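Local coordinates for glycerol dehydrogenase (PDB 6CSJ), which probably catalyses the NAD-dependent oxidation of glycerol and related polyols, and in this double mutant has acquired D-lactate dehydrogenase activity, at residues Lys3-Pro8 with Glu197-Leu202; Gly170-Thr175 with Asp208-Glu213; Thr188-Gly193 with Gly248-Ala253. The protein carries 2 engineered substitutions. All coordinates share one frame; numbering follows the deposited sequence.

Contact 1 of 3, residues Lys3-Pro8 with Glu197-Leu202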
loop_
_atom_site.group_PDB
_atom_site.type_symbol
_atom_site.label_atom_id
_atom_site.label_comp_id
_atom_site.label_asym_id
_atom_site.label_seq_id
_atom_site.Cartn_x
_atom_site.Cartn_y
_atom_site.Cartn_z
ATOM N N LYS A 3 21.873 -1.925 -10.119
ATOM C CA LYS A 3 20.929 -1.226 -9.227
ATOM C C LYS A 3 19.789 -0.676 -10.092
ATOM O O LYS A 3 20.033 -0.146 -11.186
ATOM C CB LYS A 3 21.609 -0.085 -8.473
ATOM C CG LYS A 3 22.771 -0.513 -7.558
ATOM C CD LYS A 3 23.757 0.624 -7.256
ATOM C CE LYS A 3 25.267 0.307 -7.515
ATOM N NZ LYS A 3 25.400 -0.079 -8.962
ATOM N N ILE A 4 18.551 -0.831 -9.613
ATOM C CA ILE A 4 17.371 -0.337 -10.317
ATOM C C ILE A 4 16.471 0.420 -9.343
ATOM O O ILE A 4 16.248 -0.023 -8.208
ATOM C CB ILE A 4 16.556 -1.480 -10.988
ATOM C CG1 ILE A 4 17.447 -2.304 -11.935
ATOM C CG2 ILE A 4 15.359 -0.911 -11.755
ATOM C CD1 ILE A 4 16.768 -3.531 -12.526
ATOM N N ILE A 5 15.966 1.567 -9.800
ATOM C CA ILE A 5 14.861 2.273 -9.132
ATOM C C ILE A 5 13.798 2.503 -10.197
ATOM O O ILE A 5 14.110 2.903 -11.324
ATOM C CB ILE A 5 15.294 3.595 -8.432
ATOM C CG1 ILE A 5 14.112 4.223 -7.673
ATOM C CG2 ILE A 5 15.899 4.610 -9.401
ATOM C CD1 ILE A 5 14.513 5.344 -6.730
ATOM N N THR A 6 12.557 2.189 -9.839
ATOM C CA THR A 6 11.414 2.352 -10.718
ATOM C C THR A 6 10.419 3.321 -10.093
ATOM O O THR A 6 10.393 3.498 -8.876
ATOM C CB THR A 6 10.701 1.020 -10.984
ATOM O OG1 THR A 6 10.057 0.581 -9.789
ATOM C CG2 THR A 6 11.678 -0.033 -11.451
ATOM N N SER A 7 9.590 3.924 -10.944
ATOM C CA SER A 7 8.661 4.957 -10.508
ATOM C C SER A 7 7.498 5.108 -11.483
ATOM O O SER A 7 7.637 4.809 -12.681
ATOM C CB SER A 7 9.423 6.292 -10.402
ATOM O OG SER A 7 8.585 7.392 -10.090
ATOM N N PRO A 8 6.346 5.596 -10.980
ATOM C CA PRO A 8 5.384 6.201 -11.897
ATOM C C PRO A 8 6.049 7.323 -12.665
ATOM O O PRO A 8 7.003 7.915 -12.180
ATOM C CB PRO A 8 4.303 6.769 -10.974
ATOM C CG PRO A 8 4.459 6.035 -9.691
ATOM C CD PRO A 8 5.899 5.663 -9.578
ATOM N N GLU A 197 20.823 4.396 -3.747
ATOM C CA GLU A 197 20.867 5.400 -2.690
ATOM C C GLU A 197 19.572 6.230 -2.640
ATOM O O GLU A 197 19.077 6.558 -1.549
ATOM C CB GLU A 197 22.086 6.313 -2.864
ATOM C CG GLU A 197 23.432 5.608 -2.711
ATOM C CD GLU A 197 23.533 4.772 -1.428
ATOM O OE1 GLU A 197 23.144 5.256 -0.339
ATOM O OE2 GLU A 197 23.981 3.608 -1.509
ATOM N N ALA A 198 19.008 6.532 -3.818
ATOM C CA ALA A 198 17.725 7.236 -3.904
ATOM C C ALA A 198 16.608 6.508 -3.140
ATOM O O ALA A 198 15.890 7.130 -2.359
ATOM C CB ALA A 198 17.323 7.446 -5.353
ATOM N N ALA A 199 16.483 5.199 -3.335
ATOM C CA ALA A 199 15.384 4.443 -2.714
ATOM C C ALA A 199 15.488 4.345 -1.191
ATOM O O ALA A 199 14.480 4.472 -0.485
ATOM C CB ALA A 199 15.283 3.049 -3.326
ATOM N N ILE A 200 16.697 4.117 -0.684
ATOM C CA ILE A 200 16.910 4.039 0.771
ATOM C C ILE A 200 16.696 5.422 1.414
ATOM O O ILE A 200 16.104 5.520 2.487
ATOM C CB ILE A 200 18.280 3.368 1.140
ATOM C CG1 ILE A 200 18.336 2.970 2.611
ATOM C CG2 ILE A 200 19.473 4.259 0.830
ATOM C CD1 ILE A 200 17.370 1.871 2.988
ATOM N N ALA A 201 17.121 6.481 0.733
ATOM C CA ALA A 201 16.857 7.855 1.186
ATOM C C ALA A 201 15.357 8.191 1.251
ATOM O O ALA A 201 14.904 8.810 2.210
ATOM C CB ALA A 201 17.584 8.848 0.300
ATOM N N LEU A 202 14.596 7.774 0.240
ATOM C CA LEU A 202 13.138 7.958 0.238
ATOM C C LEU A 202 12.443 7.105 1.316
ATOM O O LEU A 202 11.490 7.560 1.951
ATOM C CB LEU A 202 12.544 7.682 -1.150
ATOM C CG LEU A 202 12.951 8.684 -2.243
ATOM C CD1 LEU A 202 12.407 8.279 -3.597
ATOM C CD2 LEU A 202 12.490 10.104 -1.939
#

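Contact 2 of 3, residues Gly170-Thr175 with Asp208-Glu213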
loop_
_atom_site.group_PDB
_atom_site.type_symbol
_atom_site.label_atom_id
_atom_site.label_comp_id
_atom_site.label_asym_id
_atom_site.label_seq_id
_atom_site.Cartn_x
_atom_site.Cartn_y
_atom_site.Cartn_z
ATOM N N GLY A 170 0.795 2.718 9.176
ATOM C CA GLY A 170 1.309 1.408 9.583
ATOM C C GLY A 170 2.099 0.726 8.480
ATOM O O GLY A 170 3.222 0.245 8.711
ATOM N N ASP A 171 1.511 0.717 7.281
ATOM C CA ASP A 171 2.150 0.206 6.069
ATOM C C ASP A 171 3.455 0.961 5.773
ATOM O O ASP A 171 4.485 0.346 5.509
ATOM C CB ASP A 171 1.176 0.317 4.879
ATOM C CG ASP A 171 1.369 -0.771 3.828
ATOM O OD1 ASP A 171 1.709 -1.919 4.216
ATOM O OD2 ASP A 171 1.152 -0.495 2.626
ATOM N N ALA A 172 3.403 2.292 5.851
ATOM C CA ALA A 172 4.582 3.158 5.648
ATOM C C ALA A 172 5.706 2.958 6.684
ATOM O O ALA A 172 6.887 3.140 6.373
ATOM C CB ALA A 172 4.155 4.618 5.625
ATOM N N LEU A 173 5.321 2.575 7.897
ATOM C CA LEU A 173 6.249 2.390 9.012
ATOM C C LEU A 173 7.297 1.302 8.747
ATOM O O LEU A 173 8.447 1.432 9.164
ATOM C CB LEU A 173 5.455 2.056 10.278
ATOM C CG LEU A 173 6.084 2.330 11.632
ATOM C CD1 LEU A 173 6.478 3.798 11.783
ATOM C CD2 LEU A 173 5.096 1.914 12.724
ATOM N N ALA A 174 6.899 0.245 8.036
ATOM C CA ALA A 174 7.797 -0.855 7.709
ATOM C C ALA A 174 8.877 -0.506 6.698
ATOM O O ALA A 174 9.931 -1.144 6.692
ATOM C CB ALA A 174 6.999 -2.036 7.181
ATOM N N THR A 175 8.632 0.497 5.854
ATOM C CA THR A 175 9.431 0.694 4.642
ATOM C C THR A 175 10.927 0.857 4.867
ATOM O O THR A 175 11.713 0.196 4.194
ATOM C CB THR A 175 8.923 1.889 3.814
ATOM O OG1 THR A 175 7.514 1.747 3.572
ATOM C CG2 THR A 175 9.680 1.980 2.476
ATOM N N ASP A 208 10.823 8.924 8.891
ATOM C CA ASP A 208 10.945 10.207 9.587
ATOM C C ASP A 208 9.667 11.046 9.514
ATOM O O ASP A 208 9.296 11.688 10.502
ATOM C CB ASP A 208 12.097 11.035 9.014
ATOM C CG ASP A 208 13.465 10.444 9.315
ATOM O OD1 ASP A 208 13.573 9.540 10.154
ATOM O OD2 ASP A 208 14.449 10.897 8.693
ATOM N N THR A 209 9.016 11.040 8.351
ATOM C CA THR A 209 7.766 11.774 8.150
ATOM C C THR A 209 6.632 11.189 9.004
ATOM O O THR A 209 5.851 11.941 9.572
ATOM C CB THR A 209 7.348 11.819 6.652
ATOM O OG1 THR A 209 8.413 12.366 5.861
ATOM C CG2 THR A 209 6.112 12.666 6.450
ATOM N N GLN A 210 6.566 9.864 9.129
ATOM C CA GLN A 210 5.557 9.246 10.000
ATOM C C GLN A 210 5.728 9.707 11.447
ATOM O O GLN A 210 4.756 10.133 12.072
ATOM C CB GLN A 210 5.602 7.713 9.943
ATOM C CG GLN A 210 5.341 7.096 8.577
ATOM C CD GLN A 210 4.010 7.505 7.963
ATOM O OE1 GLN A 210 3.013 7.667 8.675
ATOM N NE2 GLN A 210 3.986 7.666 6.636
ATOM N N ILE A 211 6.966 9.654 11.950
ATOM C CA ILE A 211 7.267 10.019 13.344
ATOM C C ILE A 211 6.948 11.504 13.610
ATOM O O ILE A 211 6.265 11.824 14.579
ATOM C CB ILE A 211 8.754 9.688 13.729
ATOM C CG1 ILE A 211 9.055 8.186 13.591
ATOM C CG2 ILE A 211 9.100 10.165 15.140
ATOM C CD1 ILE A 211 8.094 7.256 14.306
ATOM N N LEU A 212 7.405 12.388 12.727
ATOM C CA LEU A 212 7.188 13.834 12.892
ATOM C C LEU A 212 5.750 14.312 12.643
ATOM O O LEU A 212 5.291 15.244 13.310
ATOM C CB LEU A 212 8.166 14.619 11.988
ATOM C CG LEU A 212 9.667 14.468 12.335
ATOM C CD1 LEU A 212 10.567 15.040 11.245
ATOM C CD2 LEU A 212 9.991 15.122 13.688
ATOM N N GLU A 213 5.053 13.680 11.691
ATOM C CA GLU A 213 3.795 14.211 11.141
ATOM C C GLU A 213 2.537 13.382 11.387
ATOM O O GLU A 213 1.434 13.907 11.231
ATOM C CB GLU A 213 3.932 14.409 9.629
ATOM C CG GLU A 213 5.116 15.266 9.182
ATOM C CD GLU A 213 4.911 16.735 9.457
ATOM O OE1 GLU A 213 3.889 17.288 8.998
ATOM O OE2 GLU A 213 5.763 17.343 10.128
#

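Contact 3 of 3, residues Thr188-Gly193 with Gly248-Ala253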
loop_
_atom_site.group_PDB
_atom_site.type_symbol
_atom_site.label_atom_id
_atom_site.label_comp_id
_atom_site.label_asym_id
_atom_site.label_seq_id
_atom_site.Cartn_x
_atom_site.Cartn_y
_atom_site.Cartn_z
ATOM N N THR A 188 18.057 -8.252 -3.581
ATOM C CA THR A 188 17.383 -7.535 -4.642
ATOM C C THR A 188 15.931 -7.221 -4.294
ATOM O O THR A 188 15.338 -7.844 -3.406
ATOM C CB THR A 188 17.423 -8.320 -5.962
ATOM O OG1 THR A 188 16.797 -9.576 -5.776
ATOM C CG2 THR A 188 18.837 -8.541 -6.433
ATOM N N THR A 189 15.384 -6.251 -5.030
ATOM C CA THR A 189 14.059 -5.686 -4.785
ATOM C C THR A 189 13.037 -6.129 -5.852
ATOM O O THR A 189 13.414 -6.733 -6.866
ATOM C CB THR A 189 14.162 -4.146 -4.769
ATOM O OG1 THR A 189 14.420 -3.645 -6.093
ATOM C CG2 THR A 189 15.297 -3.704 -3.856
ATOM N N MET A 190 11.760 -5.804 -5.637
ATOM C CA MET A 190 10.727 -5.970 -6.681
ATOM C C MET A 190 11.056 -5.230 -7.992
ATOM O O MET A 190 10.647 -5.659 -9.064
ATOM C CB MET A 190 9.338 -5.516 -6.183
ATOM C CG MET A 190 8.666 -6.396 -5.145
ATOM S SD MET A 190 8.452 -8.102 -5.701
ATOM C CE MET A 190 7.327 -7.966 -7.102
ATOM N N ALA A 191 11.789 -4.126 -7.909
ATOM C CA ALA A 191 12.267 -3.419 -9.102
ATOM C C ALA A 191 13.312 -4.205 -9.910
ATOM O O ALA A 191 13.624 -3.816 -11.034
ATOM C CB ALA A 191 12.823 -2.054 -8.721
ATOM N N GLY A 192 13.893 -5.260 -9.321
ATOM C CA GLY A 192 14.689 -6.243 -10.066
ATOM C C GLY A 192 16.202 -6.144 -9.943
ATOM O O GLY A 192 16.927 -6.884 -10.612
ATOM N N GLY A 193 16.693 -5.236 -9.104
ATOM C CA GLY A 193 18.123 -5.109 -8.862
ATOM C C GLY A 193 18.415 -4.880 -7.396
ATOM O O GLY A 193 17.533 -5.039 -6.538
ATOM N N GLY A 248 13.379 -0.502 -2.711
ATOM C CA GLY A 248 14.279 -0.684 -1.557
ATOM C C GLY A 248 14.249 -2.066 -0.921
ATOM O O GLY A 248 15.224 -2.466 -0.299
ATOM N N GLY A 249 13.131 -2.782 -1.058
ATOM C CA GLY A 249 13.044 -4.193 -0.683
ATOM C C GLY A 249 12.035 -4.422 0.415
ATOM O O GLY A 249 11.880 -3.591 1.305
ATOM N N LEU A 250 11.339 -5.553 0.354
ATOM C CA LEU A 250 10.528 -6.028 1.467
ATOM C C LEU A 250 11.349 -7.063 2.268
ATOM O O LEU A 250 12.377 -7.564 1.792
ATOM C CB LEU A 250 9.216 -6.637 0.962
ATOM C CG LEU A 250 8.207 -5.727 0.243
ATOM C CD1 LEU A 250 8.717 -5.141 -1.058
ATOM C CD2 LEU A 250 6.993 -6.581 -0.051
ATOM N N ALA A 251 10.875 -7.386 3.467
ATOM C CA ALA A 251 11.599 -8.276 4.366
ATOM C C ALA A 251 10.643 -8.963 5.363
ATOM O O ALA A 251 9.614 -9.504 4.945
ATOM C CB ALA A 251 12.736 -7.525 5.054
ATOM N N ALA A 252 10.942 -8.934 6.654
ATOM C CA ALA A 252 10.236 -9.775 7.619
ATOM C C ALA A 252 8.842 -9.278 7.923
ATOM O O ALA A 252 7.952 -10.085 8.157
ATOM C CB ALA A 252 11.044 -9.879 8.913
ATOM N N ALA A 253 8.656 -7.960 7.936
ATOM C CA ALA A 253 7.362 -7.349 8.284
ATOM C C ALA A 253 6.241 -7.745 7.331
ATOM O O ALA A 253 5.157 -8.100 7.784
ATOM C CB ALA A 253 7.475 -5.838 8.342
#

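Contact 1 of 3, residues Lys3-Pro8 with Glu197-Leu202
Ile-5 reaches across to the first turn of helix 197-221 and touches it with a single atom, its terminal methyl CD1. The longer branch leaves the main chain with CG1 anti to the backbone N (chi1 -176°) and continues nearly straight through chi2, which carries CD1 as far from the backbone as an isoleucine allows. The methyl then meets two alanines in different ways. Ile-5 CD1 points roughly end-on at Ala-198 CB, 3.8 Å away, whereas Ala-199 CB lies at the flank of the same CD1, at 4.2 Å. Between these two methyls, Ile-5 CD1 also comes within 3.9 Å of the backbone N of Ala-199. That N-H is not left without an acceptor under the apolar group, since the hydroxyl of Thr-196 bonds to it. One turn further along, Leu-202 also faces this side and packs on Leu-240 of helix 228-248.

Residue types suit the geometry. Alanine side chains keep the helix surface low, and the helix can approach until Ile-5 CA and Ala-199 CA are 6.8 Å apart; the beta-branched isoleucine fits the extended backbone of the tail. Two residues on, Ser-7 OG donates to Pro-8 O over 2.7 Å, in the carbonyl plane and on a lone pair, and also bonds to Tyr-239 OH, which helps to hold the extended chain here.

Helix 228-248 supports the tail as well: Ile-243 and Ser-247 touch Ile-5, and Ser-247 OG bonds to the backbone N of Thr-6. The N-terminal segment thus lies across the starting end of helix 197-221 and along helix 228-248 just before it enters strand 10-14, an outermost strand of the parallel sheet.

Contact 2 of 3, residues Gly170-Thr175 with Asp208-Glu213
Ala-172 and Gln-210 make the closest approach between residues 170-175 and 208-213, a methyl against an amide. Ala-172 CB stands over the flat face of the Gln-210 side-chain amide, almost directly above its nitrogen: CB to NE2 is 3.2 Å, CB to CD 3.7 Å, and CB to CG 4.0 Å. The first of these is tight for a methyl and a nitrogen. With CG of Gln-210 beside the backbone N (chi1 -61°), the bend at chi2 (-57°) brings the amide back beside Ala-172, and chi3 (-36°) turns its face to the methyl. Alanine's short side chain suits this spacing, where the nearest CA atoms, those of Leu-173 and Gln-210, are 7.0 Å apart.

The second kind of contact is purely apolar and looser. Leu-173 CD1 lies 4.4 Å from Gln-210 CB, so the aliphatic part of the glutamine packs on the leucine, while the amide face lies under the alanine methyl. Ile-211 CD1 comes to 4.6 Å of Leu-173 CD1, and Phe-299 of helix 290-303 touches both of these residues.

The polar need is met from a third helix. Gln-210 NE2, buried here, is hydrogen-bonded to Asn-237 OD1 of helix 228-248, a bond that should help to hold the amide plane beneath Ala-172, which Asn-237 also touches. This is helix-helix packing in the interior of the all-helical domain of the iron-containing alcohol dehydrogenase fold, with a buried glutamine amide tied to a neighbouring helix.

Contact 3 of 3, residues Thr188-Gly193 with Gly248-Ala253
Thr-189 has its methyl CG2 beside the backbone N and its hydroxyl between that N and the carbonyl carbon (chi1 70°), which sends the two branches to different tasks. CG2 rests squarely over the face of the peptide joining Gly-248 to Gly-249, 3.5 Å from Gly-248 C and 3.7 Å from Gly-249 N. Glycine suits position 249 because, at its positive phi, a side chain would be driven into the preceding carbonyl O. OG1 of Thr-189 instead turns back into its own loop and receives a weak bond from Ala-191 N, bent to 124° at the hydrogen.

Beside this, Met-190 CG meets Leu-250 CD1 at 4.3 Å, a loose apolar contact.

The loop is held by two backbone bonds: Gly-192 N to Thr-189 O, and Thr-189 N to Gly-193 O, each 2.9 Å. Together with the positive phi of Gly-192 (103°), they make a type I turn with a G1 beta bulge, where glycine readily takes the required backbone angles. The turn packs on the exit of helix 228-248, where the chain leaves the helix at Gly-249 and runs on toward helix 252-259.

In the fold
Contacts 1 and 3 are neighbours, with centres 11 Å apart. The extended tail joins them: Ile-5 faces helix 197-221, while Ile-4 and Thr-6 pack on the turn of contact 3, Ile-4 CG2 lying 3.5 Å from Ala-191 O and Thr-6 CG2 3.6 Å from Ala-191 CB. Contact 2 lies deeper, its centre 17 Å from that of contact 1 and 18 Å from that of contact 3. It shares helix 197-221 with contact 1 and meets contact 3 through Ala-174 CB and Ala-253 CB, 4.0 Å apart. Asp-171, in contact 2, bonds to Asn-121 N and packs on His-271, consistent with proximity to the interdomain cleft where relatives bind substrate.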